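Local coordinates for protein 3-phosphoshikimate 1-carboxyvinyltransferase (Streptomyces sviceus, PDB 7M0O) that probably catalyses transfer of the enolpyruvyl group of phosphoenolpyruvate to the 5-hydroxyl of shikimate-3-phosphate, the sixth step of chorismate biosynthesis, at residues G38-L43 with V50-D55; L110-A115 with L157-L162; N333-R336 with A342-P345; R367-F372 with G396-F401. One frame throughout, in Å; residues are numbered along the deposited sequence.

Contact 1 of 4, residues G38-L43 with V50-D55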
loop_
_atom_site.group_PDB
_atom_site.type_symbol
_atom_site.label_atom_id
_atom_site.label_comp_id
_atom_site.label_asym_id
_atom_site.label_seq_id
_atom_site.Cartn_x
_atom_site.Cartn_y
_atom_site.Cartn_z
ATOM N N GLY A 38 17.150 -0.134 -1.189
ATOM C CA GLY A 38 17.772 -1.052 -2.127
ATOM C C GLY A 38 17.372 -0.789 -3.571
ATOM O O GLY A 38 18.194 -0.959 -4.484
ATOM N N PHE A 39 16.124 -0.367 -3.794
ATOM C CA PHE A 39 15.676 0.031 -5.133
ATOM C C PHE A 39 16.519 1.187 -5.656
ATOM O O PHE A 39 17.059 1.133 -6.772
ATOM C CB PHE A 39 14.190 0.419 -5.086
ATOM C CG PHE A 39 13.451 0.342 -6.423
ATOM C CD1 PHE A 39 12.220 -0.284 -6.496
ATOM C CD2 PHE A 39 13.945 0.965 -7.558
ATOM C CE1 PHE A 39 11.505 -0.325 -7.699
ATOM C CE2 PHE A 39 13.248 0.922 -8.763
ATOM C CZ PHE A 39 12.029 0.281 -8.831
ATOM N N ALA A 40 16.628 2.256 -4.859
ATOM C CA ALA A 40 17.472 3.386 -5.226
ATOM C C ALA A 40 18.906 2.949 -5.488
ATOM O O ALA A 40 19.519 3.378 -6.470
ATOM C CB ALA A 40 17.428 4.450 -4.124
ATOM N N GLU A 41 19.474 2.114 -4.600
ATOM C CA GLU A 41 20.839 1.629 -4.804
ATOM C C GLU A 41 20.965 0.840 -6.104
ATOM O O GLU A 41 21.975 0.945 -6.810
ATOM C CB GLU A 41 21.287 0.742 -3.638
ATOM C CG GLU A 41 21.346 1.411 -2.256
ATOM C CD GLU A 41 21.672 0.413 -1.136
ATOM O OE1 GLU A 41 22.219 -0.671 -1.437
ATOM O OE2 GLU A 41 21.370 0.704 0.046
ATOM N N GLY A 42 19.967 0.008 -6.407
ATOM C CA GLY A 42 20.002 -0.762 -7.639
ATOM C C GLY A 42 19.945 0.130 -8.858
ATOM O O GLY A 42 20.648 -0.107 -9.843
ATOM N N LEU A 43 19.111 1.173 -8.805
ATOM C CA LEU A 43 19.056 2.142 -9.898
ATOM C C LEU A 43 20.409 2.797 -10.126
ATOM O O LEU A 43 20.831 2.995 -11.269
ATOM C CB LEU A 43 18.001 3.208 -9.596
ATOM C CG LEU A 43 16.541 2.767 -9.740
ATOM C CD1 LEU A 43 15.626 3.916 -9.378
ATOM C CD2 LEU A 43 16.269 2.298 -11.189
ATOM N N VAL A 50 20.227 9.340 -9.281
ATOM C CA VAL A 50 19.241 9.434 -8.210
ATOM C C VAL A 50 19.775 10.402 -7.166
ATOM O O VAL A 50 20.809 10.136 -6.542
ATOM C CB VAL A 50 18.944 8.064 -7.575
ATOM C CG1 VAL A 50 17.965 8.209 -6.404
ATOM C CG2 VAL A 50 18.406 7.083 -8.636
ATOM N N GLY A 51 19.074 11.509 -6.969
ATOM C CA GLY A 51 19.418 12.501 -5.949
ATOM C C GLY A 51 18.344 12.541 -4.889
ATOM O O GLY A 51 17.152 12.408 -5.190
ATOM N N ARG A 52 18.753 12.695 -3.629
ATOM C CA ARG A 52 17.792 12.602 -2.545
ATOM C C ARG A 52 18.032 13.690 -1.507
ATOM O O ARG A 52 19.165 14.130 -1.283
ATOM C CB ARG A 52 17.831 11.216 -1.888
ATOM C CG ARG A 52 17.405 10.081 -2.842
ATOM C CD ARG A 52 17.348 8.738 -2.146
ATOM N NE ARG A 52 18.671 8.286 -1.718
ATOM C CZ ARG A 52 18.878 7.205 -0.975
ATOM N NH1 ARG A 52 17.849 6.471 -0.578
ATOM N NH2 ARG A 52 20.112 6.863 -0.620
ATOM N N THR A 53 16.923 14.138 -0.895
ATOM C CA THR A 53 16.904 14.994 0.290
ATOM C C THR A 53 16.059 14.268 1.331
ATOM O O THR A 53 15.497 13.205 1.034
ATOM C CB THR A 53 16.333 16.393 0.003
ATOM O OG1 THR A 53 14.921 16.324 -0.260
ATOM C CG2 THR A 53 17.042 17.065 -1.160
ATOM N N PRO A 54 15.927 14.785 2.557
ATOM C CA PRO A 54 15.030 14.120 3.516
ATOM C C PRO A 54 13.564 14.137 3.093
ATOM O O PRO A 54 12.774 13.359 3.647
ATOM C CB PRO A 54 15.250 14.909 4.814
ATOM C CG PRO A 54 16.613 15.501 4.668
ATOM C CD PRO A 54 16.750 15.823 3.207
ATOM N N ASP A 55 13.192 14.962 2.112
ATOM C CA ASP A 55 11.806 15.162 1.706
ATOM C C ASP A 55 11.495 14.684 0.294
ATOM O O ASP A 55 10.346 14.329 0.027
ATOM C CB ASP A 55 11.424 16.648 1.801
ATOM C CG ASP A 55 11.129 17.094 3.231
ATOM O OD1 ASP A 55 11.066 18.323 3.464
ATOM O OD2 ASP A 55 10.964 16.228 4.123
#
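Ala40 and Val50 bury the most surface here, yet they meet lightly, with Ala40 CB 4.4 Å from Val50 CG1. The valine splits its branches between two helix residues one turn apart. CG1 stands anti to the backbone N (chi1 177°) and inclines toward Ala40, while CG2 reaches Leu43, whose CB lies 4.0 Å away. Ala40 CA and Val50 CA lie 7.0 Å apart, a closeness that the small alanine probably permits. Both partners belong to one beta-alpha-beta crossover: helix 34-45 leaves strand 24-28 and leads into strand 50-52, which runs parallel to strand 24-28, with strand 56-60 between them. This helix-on-sheet layer is part of the EPSP synthase fold, which builds each of its domains from four-stranded sheets wrapped round buried helices. The axes of helix 38-43 and strand 50-52 run 9.5 Å apart at closest, inclined at 139°. Two residues along the strand, Arg52 also turns to the helix. Its chain bends at the third torsion (chi3 -66°), bringing one face of the guanidinium over Ala40, with NH1 4.1 Å from Ala40 CB. The methyl gives that face an apolar lid, whereas the charge is met by Glu37, three residues before Ala40 on the same helix, in a salt bridge to NH1, and by a cation-pi contact with Trp57. Leu43 also touches Ala19 of helix 8-20.

Contact 2 of 4, residues L110-A115 with L157-L162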
loop_
_atom_site.group_PDB
_atom_site.type_symbol
_atom_site.label_atom_id
_atom_site.label_comp_id
_atom_site.label_asym_id
_atom_site.label_seq_id
_atom_site.Cartn_x
_atom_site.Cartn_y
_atom_site.Cartn_z
ATOM N N LEU A 110 7.619 -16.418 -10.570
ATOM C CA LEU A 110 7.451 -17.134 -11.836
ATOM C C LEU A 110 6.387 -16.545 -12.766
ATOM O O LEU A 110 6.640 -16.499 -13.983
ATOM C CB LEU A 110 7.156 -18.616 -11.563
ATOM C CG LEU A 110 7.170 -19.483 -12.830
ATOM C CD1 LEU A 110 8.504 -19.346 -13.601
ATOM C CD2 LEU A 110 6.898 -20.924 -12.457
ATOM N N PRO A 111 5.216 -16.096 -12.303
ATOM C CA PRO A 111 4.277 -15.484 -13.266
ATOM C C PRO A 111 4.886 -14.326 -14.033
ATOM O O PRO A 111 4.619 -14.172 -15.235
ATOM C CB PRO A 111 3.111 -15.031 -12.377
ATOM C CG PRO A 111 3.155 -15.968 -11.210
ATOM C CD PRO A 111 4.609 -16.228 -10.960
ATOM N N LEU A 112 5.705 -13.510 -13.369
ATOM C CA LEU A 112 6.333 -12.378 -14.042
ATOM C C LEU A 112 7.426 -12.844 -14.999
ATOM O O LEU A 112 7.512 -12.361 -16.135
ATOM C CB LEU A 112 6.910 -11.415 -13.011
ATOM C CG LEU A 112 7.638 -10.214 -13.605
ATOM C CD1 LEU A 112 6.730 -9.402 -14.536
ATOM C CD2 LEU A 112 8.164 -9.363 -12.453
ATOM N N SER A 113 8.270 -13.781 -14.566
ATOM C CA SER A 113 9.358 -14.193 -15.451
ATOM C C SER A 113 8.840 -15.035 -16.611
ATOM O O SER A 113 9.445 -15.029 -17.692
ATOM C CB SER A 113 10.439 -14.934 -14.664
ATOM O OG SER A 113 10.031 -16.253 -14.367
ATOM N N ARG A 114 7.732 -15.756 -16.412
ATOM C CA ARG A 114 7.120 -16.476 -17.525
ATOM C C ARG A 114 6.541 -15.507 -18.546
ATOM O O ARG A 114 6.671 -15.720 -19.758
ATOM C CB ARG A 114 6.046 -17.429 -16.999
ATOM C CG ARG A 114 5.194 -18.100 -18.067
ATOM C CD ARG A 114 3.725 -17.914 -17.737
ATOM N NE ARG A 114 3.441 -16.499 -17.517
ATOM C CZ ARG A 114 2.617 -16.021 -16.592
ATOM N NH1 ARG A 114 1.957 -16.831 -15.781
ATOM N NH2 ARG A 114 2.452 -14.722 -16.500
ATOM N N ALA A 115 5.908 -14.431 -18.071
ATOM C CA ALA A 115 5.347 -13.430 -18.971
ATOM C C ALA A 115 6.439 -12.695 -19.739
ATOM O O ALA A 115 6.273 -12.420 -20.929
ATOM C CB ALA A 115 4.480 -12.449 -18.171
ATOM N N LEU A 157 0.914 -8.370 -12.168
ATOM C CA LEU A 157 0.140 -7.610 -13.142
ATOM C C LEU A 157 0.616 -6.164 -13.195
ATOM O O LEU A 157 0.758 -5.584 -14.283
ATOM C CB LEU A 157 -1.355 -7.694 -12.808
ATOM C CG LEU A 157 -2.229 -6.807 -13.697
ATOM C CD1 LEU A 157 -2.053 -7.155 -15.184
ATOM C CD2 LEU A 157 -3.700 -6.892 -13.291
ATOM N N THR A 158 0.909 -5.577 -12.033
ATOM C CA THR A 158 1.297 -4.171 -12.010
ATOM C C THR A 158 2.650 -3.952 -12.683
ATOM O O THR A 158 2.833 -2.967 -13.412
ATOM C CB THR A 158 1.278 -3.679 -10.558
ATOM O OG1 THR A 158 -0.079 -3.391 -10.197
ATOM C CG2 THR A 158 2.144 -2.452 -10.358
ATOM N N ALA A 159 3.587 -4.887 -12.503
ATOM C CA ALA A 159 4.854 -4.827 -13.233
ATOM C C ALA A 159 4.642 -4.853 -14.754
ATOM O O ALA A 159 5.271 -4.072 -15.483
ATOM C CB ALA A 159 5.763 -5.983 -12.797
ATOM N N LEU A 160 3.756 -5.731 -15.248
ATOM C CA LEU A 160 3.492 -5.789 -16.688
ATOM C C LEU A 160 2.795 -4.525 -17.183
ATOM O O LEU A 160 3.129 -4.008 -18.259
ATOM C CB LEU A 160 2.646 -7.019 -17.025
ATOM C CG LEU A 160 3.376 -8.359 -16.971
ATOM C CD1 LEU A 160 2.414 -9.493 -17.287
ATOM C CD2 LEU A 160 4.592 -8.369 -17.917
ATOM N N LEU A 161 1.818 -4.012 -16.424
ATOM C CA LEU A 161 1.199 -2.738 -16.797
ATOM C C LEU A 161 2.243 -1.631 -16.889
ATOM O O LEU A 161 2.285 -0.870 -17.866
ATOM C CB LEU A 161 0.107 -2.358 -15.790
ATOM C CG LEU A 161 -1.168 -3.205 -15.812
ATOM C CD1 LEU A 161 -1.911 -3.051 -14.476
ATOM C CD2 LEU A 161 -2.053 -2.776 -16.979
ATOM N N LEU A 162 3.120 -1.543 -15.887
ATOM C CA LEU A 162 4.130 -0.492 -15.881
ATOM C C LEU A 162 5.108 -0.655 -17.035
ATOM O O LEU A 162 5.589 0.341 -17.587
ATOM C CB LEU A 162 4.855 -0.484 -14.533
ATOM C CG LEU A 162 4.000 0.017 -13.355
ATOM C CD1 LEU A 162 4.705 -0.234 -12.032
ATOM C CD2 LEU A 162 3.666 1.469 -13.506
#
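Leu112 CD1 lodges between two residues of helix 157-162, 4.0 Å from Ala159 CB and 4.1 Å from Leu160 CD2. The two leucines slide past each other in opposite directions, so each covers the other's flank as well as an alanine. Leu160 straddles Ala115 with both methyls, CD1 at 3.7 Å from Ala115 CB and CD2 a little farther off. Different first torsions serve this exchange: Leu112 has CG anti to its own nitrogen (chi1 178°), Leu160 has it anti to the carbonyl carbon. No hydrogen bond crosses the interface, which is wholly apolar and buried. The axes of the two helical segments approach to 10.1 Å and diverge by 32°, both running in roughly the same direction.

Around this core, helix 79-90 offers Arg83 and Thr87 to Leu112 and Phe84 to Ala159, while Leu148 backs Leu160. Thr158 OG1 is hydrogen-bonded to Thr187 OG1, joining the second helix to helix 182-193. Gln155, predicted to bind both substrates, begins helix 155-163, its side chain about 6 Å from that of Ala159. Near-parallel helices buried inside a wrapping of sheets are characteristic of an EPSP synthase domain.

Contact 3 of 4, residues N333-R336 with A342-P345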
loop_
_atom_site.group_PDB
_atom_site.type_symbol
_atom_site.label_atom_id
_atom_site.label_comp_id
_atom_site.label_asym_id
_atom_site.label_seq_id
_atom_site.Cartn_x
_atom_site.Cartn_y
_atom_site.Cartn_z
ATOM N N ASN A 333 -12.280 -9.199 21.641
ATOM C CA ASN A 333 -11.577 -8.213 22.457
ATOM C C ASN A 333 -12.543 -7.198 23.056
ATOM O O ASN A 333 -12.372 -6.772 24.203
ATOM C CB ASN A 333 -10.493 -7.546 21.612
ATOM C CG ASN A 333 -9.237 -8.410 21.514
ATOM O OD1 ASN A 333 -8.597 -8.713 22.532
ATOM N ND2 ASN A 333 -8.900 -8.841 20.307
ATOM N N LEU A 334 -13.589 -6.823 22.308
ATOM C CA LEU A 334 -14.594 -5.909 22.841
ATOM C C LEU A 334 -15.326 -6.543 24.015
ATOM O O LEU A 334 -15.614 -5.875 25.018
ATOM C CB LEU A 334 -15.575 -5.511 21.737
ATOM C CG LEU A 334 -15.118 -4.376 20.822
ATOM C CD1 LEU A 334 -15.988 -4.291 19.547
ATOM C CD2 LEU A 334 -15.119 -3.060 21.579
ATOM N N ARG A 335 -15.586 -7.849 23.927
ATOM C CA ARG A 335 -16.270 -8.539 25.015
ATOM C C ARG A 335 -15.378 -8.643 26.242
ATOM O O ARG A 335 -15.859 -8.541 27.376
ATOM C CB ARG A 335 -16.711 -9.924 24.551
ATOM C CG ARG A 335 -17.931 -9.894 23.635
ATOM C CD ARG A 335 -18.109 -11.240 22.919
ATOM N NE ARG A 335 -19.318 -11.274 22.106
ATOM C CZ ARG A 335 -19.430 -11.980 20.986
ATOM N NH1 ARG A 335 -18.403 -12.708 20.551
ATOM N NH2 ARG A 335 -20.562 -11.967 20.301
ATOM N N ARG A 336 -14.081 -8.853 26.029
ATOM C CA ARG A 336 -13.144 -8.874 27.147
ATOM C C ARG A 336 -13.132 -7.538 27.883
ATOM O O ARG A 336 -12.908 -7.496 29.100
ATOM C CB ARG A 336 -11.744 -9.235 26.648
ATOM C CG ARG A 336 -10.749 -9.558 27.751
ATOM C CD ARG A 336 -9.457 -10.120 27.174
ATOM N NE ARG A 336 -9.724 -11.303 26.368
ATOM C CZ ARG A 336 -8.930 -11.736 25.399
ATOM N NH1 ARG A 336 -7.816 -11.079 25.114
ATOM N NH2 ARG A 336 -9.250 -12.823 24.714
ATOM N N ALA A 342 -22.847 -8.456 19.142
ATOM C CA ALA A 342 -23.514 -9.507 18.378
ATOM C C ALA A 342 -22.818 -9.630 17.027
ATOM O O ALA A 342 -22.281 -8.648 16.511
ATOM C CB ALA A 342 -24.997 -9.198 18.182
ATOM N N THR A 343 -22.801 -10.838 16.456
ATOM C CA THR A 343 -22.198 -11.012 15.139
ATOM C C THR A 343 -23.067 -11.905 14.264
ATOM O O THR A 343 -23.887 -12.696 14.747
ATOM C CB THR A 343 -20.774 -11.598 15.197
ATOM O OG1 THR A 343 -20.813 -12.949 15.680
ATOM C CG2 THR A 343 -19.835 -10.753 16.076
ATOM N N GLY A 344 -22.868 -11.759 12.954
ATOM C CA GLY A 344 -23.467 -12.629 11.977
ATOM C C GLY A 344 -22.460 -12.978 10.906
ATOM O O GLY A 344 -21.269 -12.646 10.996
ATOM N N PRO A 345 -22.918 -13.660 9.860
ATOM C CA PRO A 345 -21.973 -14.110 8.826
ATOM C C PRO A 345 -21.073 -13.011 8.301
ATOM O O PRO A 345 -19.878 -13.252 8.089
ATOM C CB PRO A 345 -22.894 -14.663 7.733
ATOM C CG PRO A 345 -24.077 -15.136 8.476
ATOM C CD PRO A 345 -24.277 -14.185 9.641
#
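Arg335 swings CG beside its backbone N (chi1 -76°) and then runs out almost straight, so that its guanidinium leaves the last turn of helix 326-336 and arrives beside Ala342 and Thr343. On the strand side, Thr343 has OG1 near its nitrogen and carbonyl carbon alike (chi1 67°), which leaves the CG2 methyl to face the arginine. These residues flank the turn from helix to strand in a beta-alpha-beta crossover: strand 311-314 leads by way of helix 326-336 to strand 340-344, which lies parallel to strand 311-314 at the edge of a four-stranded sheet, beyond strand 347-351. The contact closes the helix-to-strand corner of this part of the EPSP synthase fold, at the protein surface.

The backbones themselves stay well apart, with Arg335 CA and Ala342 CA separated by 9.9 Å, and the long side chain bridges the difference. Its touches are loose. Arg335 NH2 comes to 4.3 Å from Ala342 CA and to 4.5 Å from Thr343 CG2, the guanidinium meeting both at a slant. Ala342 sends its own CB away from the helix, onto Trp347 of the adjoining strand, and offers the arginine only its backbone. Thr343, by contrast, points its CB at the helix, where it also lies against Leu327, Glu328 and Ala331. The same helix starts at Arg326, predicted to bind phosphoenolpyruvate, whose side chain is about 11 Å from that of Thr343. What fixes the far end of the arginine is a main-chain acceptor just ahead of the segment: Arg335 NH2 is hydrogen-bonded to Val341 O.

Contact 4 of 4, residues R367-F372 with G396-F401. With PO4 (phosphate ion), chain B.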
loop_
_atom_site.group_PDB
_atom_site.type_symbol
_atom_site.label_atom_id
_atom_site.label_comp_id
_atom_site.label_asym_id
_atom_site.label_seq_id
_atom_site.Cartn_x
_atom_site.Cartn_y
_atom_site.Cartn_z
ATOM N N ARG A 367 -3.588 -4.561 12.657
ATOM C CA ARG A 367 -4.764 -3.696 12.759
ATOM C C ARG A 367 -5.544 -3.909 14.056
ATOM O O ARG A 367 -6.195 -2.982 14.529
ATOM C CB ARG A 367 -5.676 -3.904 11.553
ATOM C CG ARG A 367 -4.908 -3.838 10.226
ATOM C CD ARG A 367 -5.620 -3.008 9.169
ATOM N NE ARG A 367 -4.746 -2.904 8.002
ATOM C CZ ARG A 367 -3.910 -1.891 7.784
ATOM N NH1 ARG A 367 -3.845 -0.877 8.647
ATOM N NH2 ARG A 367 -3.129 -1.897 6.721
ATOM N N ILE A 368 -5.491 -5.101 14.659
ATOM C CA ILE A 368 -6.109 -5.271 15.973
ATOM C C ILE A 368 -5.357 -4.451 17.022
ATOM O O ILE A 368 -5.969 -3.783 17.863
ATOM C CB ILE A 368 -6.189 -6.764 16.355
ATOM C CG1 ILE A 368 -7.014 -7.550 15.334
ATOM C CG2 ILE A 368 -6.772 -6.939 17.774
ATOM C CD1 ILE A 368 -8.463 -7.054 15.169
ATOM N N VAL A 369 -4.019 -4.464 16.984
ATOM C CA VAL A 369 -3.244 -3.690 17.954
ATOM C C VAL A 369 -3.451 -2.194 17.738
ATOM O O VAL A 369 -3.705 -1.440 18.684
ATOM C CB VAL A 369 -1.751 -4.069 17.877
ATOM C CG1 VAL A 369 -0.918 -3.105 18.751
ATOM C CG2 VAL A 369 -1.562 -5.495 18.350
ATOM N N MET A 370 -3.337 -1.735 16.488
ATOM C CA MET A 370 -3.445 -0.300 16.252
ATOM C C MET A 370 -4.847 0.207 16.573
ATOM O O MET A 370 -5.008 1.307 17.110
ATOM C CB MET A 370 -3.040 0.025 14.813
ATOM C CG MET A 370 -1.531 -0.150 14.594
ATOM S SD MET A 370 -0.878 0.424 13.014
ATOM C CE MET A 370 -1.452 -0.843 11.915
ATOM N N SER A 371 -5.873 -0.588 16.269
ATOM C CA SER A 371 -7.241 -0.148 16.540
ATOM C C SER A 371 -7.504 0.005 18.033
ATOM O O SER A 371 -8.026 1.037 18.462
ATOM C CB SER A 371 -8.250 -1.114 15.922
ATOM O OG SER A 371 -8.183 -1.081 14.521
ATOM N N PHE A 372 -7.143 -1.005 18.845
ATOM C CA PHE A 372 -7.447 -0.932 20.267
ATOM C C PHE A 372 -6.498 -0.014 21.024
ATOM O O PHE A 372 -6.819 0.387 22.155
ATOM C CB PHE A 372 -7.474 -2.340 20.886
ATOM C CG PHE A 372 -8.716 -3.111 20.511
ATOM C CD1 PHE A 372 -9.923 -2.861 21.156
ATOM C CD2 PHE A 372 -8.693 -4.020 19.472
ATOM C CE1 PHE A 372 -11.076 -3.531 20.787
ATOM C CE2 PHE A 372 -9.848 -4.700 19.088
ATOM C CZ PHE A 372 -11.039 -4.459 19.749
ATOM N N GLY A 396 7.248 2.409 13.390
ATOM C CA GLY A 396 7.229 3.439 14.409
ATOM C C GLY A 396 5.856 3.772 14.965
ATOM O O GLY A 396 5.686 4.844 15.547
ATOM N N PHE A 397 4.878 2.864 14.848
ATOM C CA PHE A 397 3.511 3.216 15.244
ATOM C C PHE A 397 3.422 3.620 16.712
ATOM O O PHE A 397 2.720 4.576 17.065
ATOM C CB PHE A 397 2.535 2.061 14.992
ATOM C CG PHE A 397 1.202 2.272 15.668
ATOM C CD1 PHE A 397 0.232 3.075 15.086
ATOM C CD2 PHE A 397 0.943 1.730 16.931
ATOM C CE1 PHE A 397 -1.015 3.279 15.720
ATOM C CE2 PHE A 397 -0.267 1.949 17.575
ATOM C CZ PHE A 397 -1.249 2.723 16.967
ATOM N N HIS A 398 4.064 2.857 17.596
ATOM C CA HIS A 398 3.890 3.143 19.017
ATOM C C HIS A 398 4.489 4.486 19.395
ATOM O O HIS A 398 3.973 5.151 20.297
ATOM C CB HIS A 398 4.511 2.037 19.859
ATOM C CG HIS A 398 3.788 0.736 19.755
ATOM N ND1 HIS A 398 2.523 0.541 20.270
ATOM C CD2 HIS A 398 4.149 -0.436 19.186
ATOM C CE1 HIS A 398 2.143 -0.703 20.033
ATOM N NE2 HIS A 398 3.113 -1.318 19.383
ATOM N N GLU A 399 5.556 4.903 18.708
ATOM C CA GLU A 399 6.142 6.216 18.957
ATOM C C GLU A 399 5.215 7.323 18.473
ATOM O O GLU A 399 4.926 8.276 19.211
ATOM C CB GLU A 399 7.506 6.319 18.274
ATOM C CG GLU A 399 8.493 5.285 18.752
ATOM C CD GLU A 399 9.521 4.897 17.693
ATOM O OE1 GLU A 399 9.641 5.600 16.664
ATOM O OE2 GLU A 399 10.214 3.887 17.906
ATOM N N ALA A 400 4.719 7.190 17.240
ATOM C CA ALA A 400 3.824 8.192 16.666
ATOM C C ALA A 400 2.549 8.339 17.482
ATOM O O ALA A 400 2.060 9.454 17.679
ATOM C CB ALA A 400 3.473 7.827 15.227
ATOM N N PHE A 401 1.980 7.224 17.945
ATOM C CA PHE A 401 0.736 7.310 18.695
ATOM C C PHE A 401 0.980 7.896 20.078
ATOM O O PHE A 401 0.149 8.660 20.584
ATOM C CB PHE A 401 0.073 5.928 18.787
ATOM C CG PHE A 401 -1.400 5.993 19.102
ATOM C CD1 PHE A 401 -2.310 6.355 18.121
ATOM C CD2 PHE A 401 -1.871 5.720 20.382
ATOM C CE1 PHE A 401 -3.668 6.426 18.397
ATOM C CE2 PHE A 401 -3.229 5.790 20.670
ATOM C CZ PHE A 401 -4.127 6.145 19.680
HETATM P P PO4 B . -3.744 -5.488 5.500
HETATM O O1 PO4 B . -4.251 -4.931 4.196
HETATM O O2 PO4 B . -4.836 -5.315 6.526
HETATM O O3 PO4 B . -2.497 -4.731 5.890
HETATM O O4 PO4 B . -3.433 -6.944 5.273
#
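Met370 lies across one face of the Phe397 ring. The CH-pi contact is almost perfectly centred: Met370 CG sits 3.5 Å from the centroid of the Phe397 ring and 5° off its normal. Next to it comes a Met-aromatic contact, with Met370 SD displaced toward the rim, 3.5 Å from Phe397 CD1. With Phe397 CG anti to the backbone N (chi1 167°) the ring reaches Met370, and chi2 of 81° turns its face to it; Phe401 CB covers the opposite face from the next turn. A leucine in place of Phe397 would probably leave the methionine sulfur without its aromatic partner and open a gap between Met370 and Phe401.

A van der Waals contact follows at Val369, whose CG1 lies 4.1 Å from His398 CE1, the two side chains crossing at about a right angle; His398 NE2 is hydrogen-bonded to Pro387 O.

The remaining polar contacts belong to helix 366-375. Arg367, predicted to bind phosphoenolpyruvate, grips a phosphate ion edge-on, NE donating to PO4 O2 at 2.8 Å and NH2 to PO4 O3 at 3.0 Å, while Arg326 and His366 also bind the ion. Arg367 O accepts twice, from Ser371 N and Ser371 OG on opposite faces of its carbonyl plane.

Helix 366-375 packs against helices 297-303, 326-336 and 397-406; helix 223-235 touches it and helix 397-406 alike, through Tyr228 on Met370 and Phe229 on Ala400.

All four contacts follow in series along the chain; none nests in or crosses another. Contact 1 closes a short loop between helix 34-45 and its following strand, and contact 2, about 8 Å away at the nearest atoms, closes a longer one, joining two helices in the interior of the same lobe. In the other lobe, contact 3 again ties a helix to the strand just after it, and contact 4 brings the C-terminal helix 397-406 back onto helix 366-375. Contacts 3 and 4 touch directly: Asn333 CB packs 3.6 Å from Phe372 CZ, so helix 326-336 links the surface corner to the buried, phosphate-bearing helix.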